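Local coordinates for acetyl-CoA hydrolase/transferase family protein (Porphyromonas gingivalis, PDB 2NVV) that probably hydrolyses acetyl-CoA or transfers its CoA to another acid, as expected for a zinc-binding member of the acetyl-CoA hydrolase/transferase family, at residues Val406-His411 and Gln470-Cys475; Ile443-Val448 and Leu455-Leu460; Phe476-Glu481 and Arg489-Glu494. One frame throughout, in Å; residues are numbered along the deposited sequence.

Interaction 1: residues Val406-His411 and Gln470-Cys475; sequences VPMVAH and QNLDCC. With ZN (zinc ion), chain H.
The side-chain amide of Q470 reaches across to the backbone of P407, its NE2 donating to P407 O over 3.1 Å. The bond is bent (138° at the hydrogen), and the donor stands above the carbonyl plane, 41° out of it. A bend at chi2 (-73°) turns the Q470 chain so that its amide lies beside the selenomethionine M408, whose terminal CE sits 3.6 Å from Q470 CD. M408 holds CG anti to the backbone N and bends at chi3, running its chain between two neighbours. Q470 lies against CB, CG and CE, while C475 offers its CB, 4.0 Å from M408 CB, and its SG, 4.0 Å from M408 SE. P407 closes this buried part with its ring carbons against C475 O, CB nearest at 3.3 Å.

Between the two segments, packing thins toward L472 to one methyl approach, M408 CE to L472 CD1 at 4.4 Å; L472 also packs on H479 of the second subunit. An Asx turn, N471 OD1 accepting from D473 N, leaves D473 exposed. Further along, H411 NE2 binds zinc at 2.3 Å, together with D413 of the same chain, E416 and H417 of the second subunit, and two waters. Because Q470 OE1 is hydrogen-bonded to Y459 OH, both ends of the buried amide have partners, which probably holds its rotation and joins 470-475 to the chain leading into an intersubunit metal site.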
loop_
_atom_site.group_PDB
_atom_site.type_symbol
_atom_site.label_atom_id
_atom_site.label_comp_id
_atom_site.label_asym_id
_atom_site.label_seq_id
_atom_site.Cartn_x
_atom_site.Cartn_y
_atom_site.Cartn_z
ATOM N N VAL A 406 17.405 -9.609 9.479
ATOM C CA VAL A 406 18.200 -10.292 8.479
ATOM C C VAL A 406 18.626 -9.367 7.342
ATOM O O VAL A 406 18.090 -8.273 7.191
ATOM C CB VAL A 406 17.378 -11.451 7.891
ATOM C CG1 VAL A 406 17.034 -12.459 8.978
ATOM C CG2 VAL A 406 16.102 -10.901 7.272
ATOM N N PRO A 407 19.605 -9.794 6.529
ATOM C CA PRO A 407 20.071 -8.972 5.405
ATOM C C PRO A 407 18.908 -8.614 4.480
ATOM O O PRO A 407 18.753 -7.458 4.085
ATOM C CB PRO A 407 21.097 -9.875 4.723
ATOM C CG PRO A 407 21.665 -10.661 5.878
ATOM C CD PRO A 407 20.437 -11.003 6.683
HETATM N N MSE A 408 18.106 -9.622 4.135
HETATM C CA MSE A 408 16.931 -9.448 3.286
HETATM C C MSE A 408 15.834 -10.364 3.804
HETATM O O MSE A 408 16.110 -11.507 4.160
HETATM C CB MSE A 408 17.238 -9.816 1.836
HETATM C CG MSE A 408 16.116 -9.458 0.874
HETATM SE SE MSE A 408 16.289 -10.241 -0.908
HETATM C CE MSE A 408 17.419 -8.917 -1.772
ATOM N N VAL A 409 14.598 -9.862 3.867
ATOM C CA VAL A 409 13.485 -10.684 4.344
ATOM C C VAL A 409 13.147 -11.755 3.293
ATOM O O VAL A 409 13.074 -11.461 2.097
ATOM C CB VAL A 409 12.204 -9.835 4.658
ATOM C CG1 VAL A 409 12.420 -8.991 5.897
ATOM C CG2 VAL A 409 11.850 -8.957 3.491
ATOM N N ALA A 410 12.953 -12.991 3.755
ATOM C CA ALA A 410 12.631 -14.117 2.886
ATOM C C ALA A 410 11.270 -13.961 2.212
ATOM O O ALA A 410 10.927 -14.726 1.312
ATOM C CB ALA A 410 12.675 -15.413 3.677
ATOM N N HIS A 411 10.503 -12.971 2.656
ATOM C CA HIS A 411 9.186 -12.698 2.097
ATOM C C HIS A 411 8.831 -11.258 2.407
ATOM O O HIS A 411 8.821 -10.864 3.569
ATOM C CB HIS A 411 8.130 -13.612 2.715
ATOM C CG HIS A 411 6.777 -13.463 2.096
ATOM N ND1 HIS A 411 6.473 -13.965 0.849
ATOM C CD2 HIS A 411 5.660 -12.835 2.532
ATOM C CE1 HIS A 411 5.226 -13.654 0.544
ATOM N NE2 HIS A 411 4.711 -12.968 1.547
ATOM N N GLN A 470 22.449 -4.758 -1.396
ATOM C CA GLN A 470 22.057 -6.168 -1.266
ATOM C C GLN A 470 23.008 -7.042 -2.081
ATOM O O GLN A 470 23.283 -6.760 -3.248
ATOM C CB GLN A 470 20.615 -6.382 -1.741
ATOM C CG GLN A 470 19.561 -5.935 -0.748
ATOM C CD GLN A 470 19.449 -6.859 0.450
ATOM O OE1 GLN A 470 20.398 -7.538 0.819
ATOM N NE2 GLN A 470 18.287 -6.872 1.075
ATOM N N ASN A 471 23.519 -8.097 -1.462
ATOM C CA ASN A 471 24.430 -8.997 -2.146
ATOM C C ASN A 471 23.681 -10.278 -2.511
ATOM O O ASN A 471 23.547 -11.201 -1.702
ATOM C CB ASN A 471 25.612 -9.316 -1.244
ATOM C CG ASN A 471 26.705 -10.041 -1.969
ATOM O OD1 ASN A 471 26.450 -11.015 -2.669
ATOM N ND2 ASN A 471 27.939 -9.578 -1.803
ATOM N N LEU A 472 23.190 -10.321 -3.742
ATOM C CA LEU A 472 22.420 -11.457 -4.224
ATOM C C LEU A 472 23.087 -12.816 -4.062
ATOM O O LEU A 472 22.421 -13.843 -4.162
ATOM C CB LEU A 472 22.017 -11.228 -5.684
ATOM C CG LEU A 472 20.625 -10.607 -5.891
ATOM C CD1 LEU A 472 20.395 -9.418 -4.944
ATOM C CD2 LEU A 472 20.485 -10.189 -7.351
ATOM N N ASP A 473 24.390 -12.832 -3.799
ATOM C CA ASP A 473 25.094 -14.101 -3.616
ATOM C C ASP A 473 24.926 -14.681 -2.222
ATOM O O ASP A 473 25.055 -15.896 -2.046
ATOM C CB ASP A 473 26.590 -13.954 -3.871
ATOM C CG ASP A 473 26.928 -13.830 -5.337
ATOM O OD1 ASP A 473 26.168 -14.365 -6.176
ATOM O OD2 ASP A 473 27.970 -13.216 -5.648
ATOM N N CYS A 474 24.628 -13.823 -1.241
ATOM C CA CYS A 474 24.489 -14.262 0.148
ATOM C C CYS A 474 23.454 -13.539 1.018
ATOM O O CYS A 474 23.476 -13.682 2.243
ATOM C CB CYS A 474 25.859 -14.180 0.834
ATOM S SG CYS A 474 26.695 -12.566 0.701
ATOM N N CYS A 475 22.549 -12.774 0.410
ATOM C CA CYS A 475 21.530 -12.053 1.192
ATOM C C CYS A 475 20.672 -12.968 2.070
ATOM O O CYS A 475 20.075 -12.508 3.044
ATOM C CB CYS A 475 20.613 -11.240 0.267
ATOM S SG CYS A 475 19.801 -12.187 -1.029
HETATM ZN ZN ZN H . 2.735 -11.790 1.183
HETATM O O HOH W 1 3.453 -10.077 0.045
HETATM O O HOH W 2 1.849 -13.431 2.680
#

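Interaction 2: residues Ile443-Val448 and Leu455-Leu460; sequences IIDKCV and LLRQYL
D445 and R457 form a salt bridge along the outer margin of this helix pair, R457 NH2 donating to D445 OD2 at 3.1 Å along a fairly straight line (159°). The acceptor lies near the guanidinium plane, whereas the donor meets OD2 on its anti side and 34° out of the carboxylate plane. R457 is extended from CG to NE, and I444 CG2 rests over one face of its guanidinium, off centre, with R457 CG 3.8 Å from the same methyl. The other branch of I444 points inward: its CD1 lies 3.9 Å from both L456 CB and L460 CD1. V448 CG1 completes the apolar strip against L456 CD1 at 3.9 Å.

Backbone acceptors are well used where the first helix finishes. I443 O takes both C447 N and V448 N, C447 O receives S424 OG, and V448 O receives R453 NH1. On the partner segment, the buried Y459 OH accepts from N471 N, and L460 O from R437 NH2. The two consecutive helices, 436-446 and 453-459, run antiparallel as a helical hairpin, with strands 405-406 and 427-430 against the first and F478 of helix 477-484 against L455 and L456.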
loop_
_atom_site.group_PDB
_atom_site.type_symbol
_atom_site.label_atom_id
_atom_site.label_comp_id
_atom_site.label_asym_id
_atom_site.label_seq_id
_atom_site.Cartn_x
_atom_site.Cartn_y
_atom_site.Cartn_z
ATOM N N ILE A 443 18.978 0.797 12.185
ATOM C CA ILE A 443 18.337 -0.448 12.599
ATOM C C ILE A 443 19.317 -1.368 13.318
ATOM O O ILE A 443 18.962 -2.046 14.274
ATOM C CB ILE A 443 17.757 -1.223 11.392
ATOM C CG1 ILE A 443 16.559 -0.469 10.806
ATOM C CG2 ILE A 443 17.340 -2.629 11.822
ATOM C CD1 ILE A 443 15.966 -1.112 9.573
ATOM N N ILE A 444 20.550 -1.403 12.844
ATOM C CA ILE A 444 21.577 -2.245 13.439
ATOM C C ILE A 444 21.951 -1.795 14.850
ATOM O O ILE A 444 21.980 -2.590 15.781
ATOM C CB ILE A 444 22.844 -2.250 12.543
ATOM C CG1 ILE A 444 22.533 -2.980 11.235
ATOM C CG2 ILE A 444 24.005 -2.921 13.254
ATOM C CD1 ILE A 444 23.647 -2.943 10.227
ATOM N N ASP A 445 22.216 -0.501 14.998
ATOM C CA ASP A 445 22.607 0.084 16.276
ATOM C C ASP A 445 21.506 0.153 17.335
ATOM O O ASP A 445 21.786 0.062 18.532
ATOM C CB ASP A 445 23.146 1.496 16.042
ATOM C CG ASP A 445 24.415 1.508 15.218
ATOM O OD1 ASP A 445 24.828 2.608 14.802
ATOM O OD2 ASP A 445 25.008 0.429 14.991
ATOM N N LYS A 446 20.257 0.306 16.903
ATOM C CA LYS A 446 19.145 0.447 17.839
ATOM C C LYS A 446 18.230 -0.747 18.075
ATOM O O LYS A 446 17.753 -0.940 19.191
ATOM C CB LYS A 446 18.276 1.635 17.419
ATOM C CG LYS A 446 19.016 2.960 17.225
ATOM C CD LYS A 446 19.869 3.344 18.442
ATOM C CE LYS A 446 19.766 4.852 18.738
ATOM N NZ LYS A 446 20.056 5.730 17.577
ATOM N N CYS A 447 17.983 -1.545 17.041
ATOM C CA CYS A 447 17.067 -2.678 17.155
ATOM C C CYS A 447 17.651 -4.084 17.171
ATOM O O CYS A 447 17.176 -4.956 17.898
ATOM C CB CYS A 447 16.027 -2.587 16.037
ATOM S SG CYS A 447 15.103 -1.019 16.017
ATOM N N VAL A 448 18.658 -4.310 16.340
ATOM C CA VAL A 448 19.322 -5.601 16.236
ATOM C C VAL A 448 19.966 -6.040 17.561
ATOM O O VAL A 448 20.488 -5.221 18.325
ATOM C CB VAL A 448 20.407 -5.549 15.138
ATOM C CG1 VAL A 448 21.108 -6.892 15.007
ATOM C CG2 VAL A 448 19.774 -5.165 13.820
ATOM N N LEU A 455 27.870 -8.693 12.429
ATOM C CA LEU A 455 27.704 -9.490 11.224
ATOM C C LEU A 455 26.915 -8.712 10.166
ATOM O O LEU A 455 27.230 -8.762 8.976
ATOM C CB LEU A 455 26.991 -10.785 11.586
ATOM C CG LEU A 455 27.257 -12.056 10.778
ATOM C CD1 LEU A 455 28.735 -12.206 10.439
ATOM C CD2 LEU A 455 26.762 -13.241 11.603
ATOM N N LEU A 456 25.891 -7.984 10.597
ATOM C CA LEU A 456 25.105 -7.197 9.657
ATOM C C LEU A 456 25.871 -5.938 9.247
ATOM O O LEU A 456 25.598 -5.361 8.198
ATOM C CB LEU A 456 23.747 -6.846 10.264
ATOM C CG LEU A 456 22.829 -8.069 10.405
ATOM C CD1 LEU A 456 21.599 -7.704 11.218
ATOM C CD2 LEU A 456 22.434 -8.593 9.008
ATOM N N ARG A 457 26.834 -5.516 10.071
ATOM C CA ARG A 457 27.639 -4.349 9.733
ATOM C C ARG A 457 28.618 -4.787 8.651
ATOM O O ARG A 457 28.934 -4.023 7.745
ATOM C CB ARG A 457 28.415 -3.812 10.948
ATOM C CG ARG A 457 27.580 -3.095 11.975
ATOM C CD ARG A 457 28.447 -2.326 12.966
ATOM N NE ARG A 457 27.665 -1.799 14.091
ATOM C CZ ARG A 457 27.579 -2.371 15.291
ATOM N NH1 ARG A 457 28.231 -3.497 15.553
ATOM N NH2 ARG A 457 26.825 -1.818 16.231
ATOM N N GLN A 458 29.095 -6.024 8.759
ATOM C CA GLN A 458 30.020 -6.585 7.775
ATOM C C GLN A 458 29.317 -6.812 6.438
ATOM O O GLN A 458 29.947 -6.783 5.377
ATOM C CB GLN A 458 30.585 -7.913 8.269
ATOM C CG GLN A 458 31.599 -7.786 9.389
ATOM C CD GLN A 458 32.133 -9.138 9.837
ATOM O OE1 GLN A 458 31.368 -10.010 10.244
ATOM N NE2 GLN A 458 33.445 -9.315 9.763
ATOM N N TYR A 459 28.010 -7.043 6.489
ATOM C CA TYR A 459 27.235 -7.265 5.278
ATOM C C TYR A 459 27.199 -6.003 4.431
ATOM O O TYR A 459 27.120 -6.072 3.204
ATOM C CB TYR A 459 25.805 -7.677 5.624
ATOM C CG TYR A 459 24.952 -7.951 4.407
ATOM C CD1 TYR A 459 25.113 -9.122 3.667
ATOM C CD2 TYR A 459 24.007 -7.020 3.972
ATOM C CE1 TYR A 459 24.353 -9.358 2.520
ATOM C CE2 TYR A 459 23.242 -7.243 2.825
ATOM C CZ TYR A 459 23.422 -8.412 2.109
ATOM O OH TYR A 459 22.673 -8.617 0.987
ATOM N N LEU A 460 27.251 -4.849 5.085
ATOM C CA LEU A 460 27.219 -3.572 4.379
ATOM C C LEU A 460 28.563 -3.201 3.754
ATOM O O LEU A 460 28.666 -2.213 3.017
ATOM C CB LEU A 460 26.781 -2.466 5.329
ATOM C CG LEU A 460 25.327 -2.573 5.781
ATOM C CD1 LEU A 460 25.065 -1.573 6.910
ATOM C CD2 LEU A 460 24.404 -2.321 4.578
#

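Interaction 3: residues Phe476-Glu481 and Arg489-Glu494; sequences FAFHQE and RNVRWE
Helix 477-484 opens with a turn onto which the C-terminal tail folds back, A477, F478 and E481 receiving V491 and W493 from the segment that follows the helix. V491 is central: its CG2, anti to the carbonyl carbon, fits beside the aliphatic part of E481, 3.4 Å from E481 CB, and also meets F478 CD1 at 4.1 Å. The V491 and E481 side chains slide past each other in opposite directions. W493 comes in nearer the N-terminal end of the helix, its CZ3 lying 3.5 Å from A477 CB. The indole and the F478 ring meet rim to rim, neither covering the other, with W493 CZ2 3.6 Å from F478 CE1 and the planes only 15° apart.

The chain reverses after helix 477-484 through a short 3-10 segment ending at N490, and the irregular tail packs back on the helix. The first turn of helix 477-484 is closed by Q480 N to F476 O and E481 N to A477 O, with F476 at the N-cap position. V491 CG1 lies over one face of the W493 indole, toward its rim, so the two tail residues also pack on each other. E481, whose chi1 of -176° carries CG away from the backbone N, brings OE1 closest to N490 CB, the E481 carboxylate and N490 amide being nearly perpendicular (79°). Its oxygens are hydrogen-bonded outside the contact, OE1 with S485 OG and OE2 with Y496 OH, while W493 NE1 donates to L455 O of helix 453-459.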
loop_
_atom_site.group_PDB
_atom_site.type_symbol
_atom_site.label_atom_id
_atom_site.label_comp_id
_atom_site.label_asym_id
_atom_site.label_seq_id
_atom_site.Cartn_x
_atom_site.Cartn_y
_atom_site.Cartn_z
ATOM N N PHE A 476 20.622 -14.255 1.735
ATOM C CA PHE A 476 19.831 -15.219 2.497
ATOM C C PHE A 476 20.673 -16.180 3.318
ATOM O O PHE A 476 20.186 -17.223 3.759
ATOM C CB PHE A 476 18.923 -16.018 1.563
ATOM C CG PHE A 476 17.790 -15.212 0.981
ATOM C CD1 PHE A 476 17.450 -15.328 -0.366
ATOM C CD2 PHE A 476 17.060 -14.345 1.783
ATOM C CE1 PHE A 476 16.399 -14.592 -0.898
ATOM C CE2 PHE A 476 16.006 -13.609 1.255
ATOM C CZ PHE A 476 15.676 -13.732 -0.087
ATOM N N ALA A 477 21.933 -15.825 3.537
ATOM C CA ALA A 477 22.841 -16.655 4.318
ATOM C C ALA A 477 22.318 -16.929 5.728
ATOM O O ALA A 477 22.499 -18.021 6.259
ATOM C CB ALA A 477 24.195 -15.983 4.392
ATOM N N PHE A 478 21.688 -15.937 6.344
ATOM C CA PHE A 478 21.138 -16.099 7.687
ATOM C C PHE A 478 20.125 -17.249 7.725
ATOM O O PHE A 478 20.195 -18.127 8.582
ATOM C CB PHE A 478 20.466 -14.797 8.135
ATOM C CG PHE A 478 21.395 -13.844 8.835
ATOM C CD1 PHE A 478 22.690 -13.643 8.370
ATOM C CD2 PHE A 478 20.975 -13.146 9.960
ATOM C CE1 PHE A 478 23.558 -12.759 9.018
ATOM C CE2 PHE A 478 21.837 -12.260 10.613
ATOM C CZ PHE A 478 23.133 -12.070 10.137
ATOM N N HIS A 479 19.188 -17.224 6.779
ATOM C CA HIS A 479 18.144 -18.234 6.656
ATOM C C HIS A 479 18.754 -19.575 6.284
ATOM O O HIS A 479 18.342 -20.627 6.793
ATOM C CB HIS A 479 17.160 -17.823 5.567
ATOM C CG HIS A 479 16.537 -16.485 5.792
ATOM N ND1 HIS A 479 15.447 -16.303 6.615
ATOM C CD2 HIS A 479 16.834 -15.265 5.285
ATOM C CE1 HIS A 479 15.092 -15.030 6.599
ATOM N NE2 HIS A 479 15.919 -14.379 5.799
ATOM N N GLN A 480 19.720 -19.530 5.369
ATOM C CA GLN A 480 20.397 -20.730 4.925
ATOM C C GLN A 480 21.150 -21.362 6.077
ATOM O O GLN A 480 21.116 -22.576 6.242
ATOM C CB GLN A 480 21.368 -20.407 3.789
ATOM C CG GLN A 480 20.709 -20.206 2.433
ATOM C CD GLN A 480 21.698 -19.790 1.359
ATOM O OE1 GLN A 480 21.510 -20.080 0.179
ATOM N NE2 GLN A 480 22.751 -19.096 1.761
ATOM N N GLU A 481 21.824 -20.541 6.881
ATOM C CA GLU A 481 22.592 -21.054 8.021
ATOM C C GLU A 481 21.697 -21.651 9.089
ATOM O O GLU A 481 22.088 -22.595 9.763
ATOM C CB GLU A 481 23.457 -19.954 8.648
ATOM C CG GLU A 481 24.353 -20.461 9.776
ATOM C CD GLU A 481 25.391 -21.484 9.302
ATOM O OE1 GLU A 481 25.802 -22.339 10.109
ATOM O OE2 GLU A 481 25.809 -21.426 8.125
ATOM N N ARG A 489 24.191 -17.357 14.103
ATOM C CA ARG A 489 25.446 -16.716 14.514
ATOM C C ARG A 489 26.652 -17.391 13.893
ATOM O O ARG A 489 27.751 -16.848 13.934
ATOM C CB ARG A 489 25.605 -16.743 16.031
ATOM C CG ARG A 489 24.607 -15.892 16.810
ATOM C CD ARG A 489 23.793 -16.792 17.700
ATOM N NE ARG A 489 23.882 -16.429 19.100
ATOM C CZ ARG A 489 23.568 -17.247 20.100
ATOM N NH1 ARG A 489 23.156 -18.484 19.842
ATOM N NH2 ARG A 489 23.629 -16.809 21.356
ATOM N N ASN A 490 26.446 -18.588 13.342
ATOM C CA ASN A 490 27.518 -19.342 12.697
ATOM C C ASN A 490 27.865 -18.828 11.305
ATOM O O ASN A 490 28.723 -19.399 10.620
ATOM C CB ASN A 490 27.142 -20.814 12.597
ATOM C CG ASN A 490 27.126 -21.480 13.928
ATOM O OD1 ASN A 490 28.025 -21.259 14.745
ATOM N ND2 ASN A 490 26.116 -22.307 14.171
ATOM N N VAL A 491 27.208 -17.754 10.889
ATOM C CA VAL A 491 27.459 -17.213 9.576
ATOM C C VAL A 491 28.790 -16.486 9.529
ATOM O O VAL A 491 29.194 -15.828 10.486
ATOM C CB VAL A 491 26.328 -16.237 9.142
ATOM C CG1 VAL A 491 26.742 -15.465 7.900
ATOM C CG2 VAL A 491 25.047 -17.006 8.866
ATOM N N ARG A 492 29.468 -16.635 8.398
ATOM C CA ARG A 492 30.742 -15.989 8.109
ATOM C C ARG A 492 30.627 -15.720 6.611
ATOM O O ARG A 492 30.567 -16.649 5.803
ATOM C CB ARG A 492 31.908 -16.929 8.417
ATOM C CG ARG A 492 32.221 -17.040 9.904
ATOM C CD ARG A 492 33.242 -18.136 10.172
ATOM N NE ARG A 492 34.412 -18.040 9.299
ATOM C CZ ARG A 492 35.354 -18.979 9.204
ATOM N NH1 ARG A 492 36.386 -18.810 8.378
ATOM N NH2 ARG A 492 35.257 -20.090 9.930
ATOM N N TRP A 493 30.567 -14.447 6.250
ATOM C CA TRP A 493 30.406 -14.060 4.857
ATOM C C TRP A 493 31.405 -14.685 3.903
ATOM O O TRP A 493 31.087 -14.913 2.736
ATOM C CB TRP A 493 30.431 -12.536 4.749
ATOM C CG TRP A 493 29.361 -11.914 5.589
ATOM C CD1 TRP A 493 29.533 -11.108 6.676
ATOM C CD2 TRP A 493 27.944 -12.121 5.465
ATOM N NE1 TRP A 493 28.318 -10.803 7.241
ATOM C CE2 TRP A 493 27.324 -11.410 6.521
ATOM C CE3 TRP A 493 27.140 -12.837 4.567
ATOM C CZ2 TRP A 493 25.935 -11.396 6.704
ATOM C CZ3 TRP A 493 25.764 -12.824 4.748
ATOM C CH2 TRP A 493 25.173 -12.108 5.809
ATOM N N GLU A 494 32.602 -14.975 4.398
ATOM C CA GLU A 494 33.634 -15.578 3.569
ATOM C C GLU A 494 33.250 -17.007 3.215
ATOM O O GLU A 494 33.776 -17.587 2.262
ATOM C CB GLU A 494 34.984 -15.541 4.294
ATOM C CG GLU A 494 35.618 -14.142 4.347
ATOM C CD GLU A 494 34.841 -13.134 5.215
ATOM O OE1 GLU A 494 34.984 -11.911 4.978
ATOM O OE2 GLU A 494 34.104 -13.558 6.139
#

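Following the chain from its N terminus, segment 406-411 leaves strand 405-406, and interaction 1 closes a long loop when 470-475 returns to it. Interaction 2 falls within that loop, where helices 436-446 and 453-459 pair across a short connection. Interaction 3 opens directly after 475 and closes a small loop in series, so no two of the contacts cross. Y459, on the second segment of interaction 2, touches both 470-475 and W493 of interaction 3. P407 packs on F478, and M408 O makes a weak hydrogen bond with H479 NE2. The loop after strand 405-406, the helix pair and helix 477-484 with its tail are thereby tied together, and interactions 1 and 3 also touch the second subunit.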